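Local coordinates for protein ArtJ (Geobacillus stearothermophilus, PDB 2PVU) that binds arginine, lysine or histidine and probably delivers it to its cognate ATP-binding cassette transporter, Art(MP)2, at residues 50-53 with 54-58. Sequence-based numbering, arbitrary orientation.
Sequences AAFA and PFEYM. With LYS (lysine), chain E.
Ala-50 meets Met-58 through their methyl groups, CB lying 3.8 Å from the methionine CE; its small side chain lets Tyr-57 run close by, CB 4.0 Å from Tyr-57 CA. One water bridges the two arms of the turn, donating to Ala-50 O and accepting from Met-58 N. The backbone of Phe-52 fastens the turn: its N gives a 2.8 Å hydrogen bond to Glu-56 O, and its O accepts hydrogen bonds from Phe-55 N, on a lone pair in the carbonyl plane, and from Glu-56 N, above that plane. Phe-55 and Glu-56 thus both face Phe-52, a classic beta bulge. With CG anti to the backbone N (chi1 -154°), the Phe-52 ring reaches the bound lysine, whose CE sits 3.5 Å above its centre; a flat aromatic suits this aliphatic chain. Side by side with the ring lie the Glu-56 carboxylate, its plane 4° from the ring's and OE2 3.6 Å from Phe-52 CD1, and Phe-55, with CD2 3.9 Å from Phe-52 CD1. Cutting Phe-52 back to an alanine is likely to strip apolar cover from one side of the lysine chain and leave Phe-55 without its neighbour. Ala-53 lays CB over the Tyr-57 ring, a CH-pi contact 3.9 Å from the centroid. Residues 52-55 form a type VI turn with cis Pro-54 third, a bond proline adopts most readily. The turn links strands 44-48 and 57-59; Phe-52 touches Val-199 of helix 197-206, while Pro-54 and Phe-55 pack on Phe-261 of helix 252-261.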
# COMPACT_ATOMS: atom_id res chain seq x y z
N ALA A 50 -2.46 9.31 1.40
CA ALA A 50 -3.06 8.94 2.69
C ALA A 50 -4.56 8.70 2.54
O ALA A 50 -5.37 9.46 3.08
CB ALA A 50 -2.84 10.01 3.75
N ALA A 51 -4.89 7.62 1.84
CA ALA A 51 -6.27 7.16 1.66
C ALA A 51 -6.25 5.64 1.59
O ALA A 51 -6.83 5.03 0.64
CB ALA A 51 -6.89 7.79 0.37
N PHE A 52 -5.55 5.01 2.55
CA PHE A 52 -5.19 3.56 2.43
C PHE A 52 -5.02 2.98 3.84
O PHE A 52 -3.96 2.42 4.21
CB PHE A 52 -3.91 3.42 1.58
CG PHE A 52 -3.76 2.10 0.88
CD1 PHE A 52 -2.67 1.28 1.17
CD2 PHE A 52 -4.71 1.67 -0.08
CE1 PHE A 52 -2.49 0.04 0.50
CE2 PHE A 52 -4.56 0.44 -0.75
CZ PHE A 52 -3.43 -0.38 -0.45
N ALA A 53 -6.07 3.12 4.64
CA ALA A 53 -6.07 2.55 5.99
C ALA A 53 -5.90 1.03 5.89
O ALA A 53 -6.55 0.40 5.06
CB ALA A 53 -7.37 2.89 6.74
N PRO A 54 -5.08 0.42 6.77
CA PRO A 54 -4.46 0.98 7.98
C PRO A 54 -3.04 1.54 7.79
O PRO A 54 -2.40 1.92 8.77
CB PRO A 54 -4.36 -0.23 8.88
CG PRO A 54 -4.04 -1.36 7.94
CD PRO A 54 -4.80 -1.02 6.63
N PHE A 55 -2.56 1.58 6.55
CA PHE A 55 -1.16 1.99 6.30
C PHE A 55 -0.95 3.49 6.39
O PHE A 55 -0.02 3.97 7.07
CB PHE A 55 -0.70 1.41 4.94
CG PHE A 55 -0.70 -0.10 4.95
CD1 PHE A 55 0.31 -0.78 5.62
CD2 PHE A 55 -1.75 -0.82 4.37
CE1 PHE A 55 0.31 -2.21 5.74
CE2 PHE A 55 -1.75 -2.23 4.41
CZ PHE A 55 -0.73 -2.93 5.13
N GLU A 56 -1.85 4.25 5.77
CA GLU A 56 -1.83 5.70 5.91
C GLU A 56 -3.21 6.21 5.58
O GLU A 56 -3.80 5.83 4.59
CB GLU A 56 -0.82 6.35 4.99
CG GLU A 56 -0.84 5.89 3.51
CD GLU A 56 -0.00 4.63 3.26
OE1 GLU A 56 1.09 4.53 3.86
OE2 GLU A 56 -0.40 3.77 2.43
N TYR A 57 -3.71 7.08 6.43
CA TYR A 57 -5.05 7.66 6.19
C TYR A 57 -5.11 8.93 7.01
O TYR A 57 -4.17 9.24 7.74
CB TYR A 57 -6.16 6.67 6.54
CG TYR A 57 -6.16 6.15 7.97
CD1 TYR A 57 -7.08 6.64 8.91
CD2 TYR A 57 -5.27 5.13 8.37
CE1 TYR A 57 -7.12 6.15 10.20
CE2 TYR A 57 -5.30 4.62 9.67
CZ TYR A 57 -6.22 5.14 10.58
OH TYR A 57 -6.27 4.65 11.87
N MET A 58 -6.18 9.71 6.84
CA MET A 58 -6.33 10.97 7.58
C MET A 58 -7.21 10.74 8.77
O MET A 58 -8.23 10.08 8.69
CB MET A 58 -6.93 12.07 6.69
CG MET A 58 -6.09 12.49 5.47
SD MET A 58 -4.50 13.22 5.94
CE MET A 58 -3.86 13.61 4.35
N LYS E . 0.41 -2.47 -2.98
CA LYS E . -0.33 -2.10 -4.24
C LYS E . 0.65 -1.42 -5.21
O LYS E . 0.29 -1.16 -6.35
CB LYS E . -1.46 -1.14 -3.91
CG LYS E . -0.95 0.15 -3.23
CD LYS E . -1.98 1.30 -3.35
CE LYS E . -1.71 2.34 -2.27
NZ LYS E . -2.59 3.61 -2.49
OXT LYS E . 1.81 -1.12 -4.86
O HOH W 1 -8.21 8.98 4.68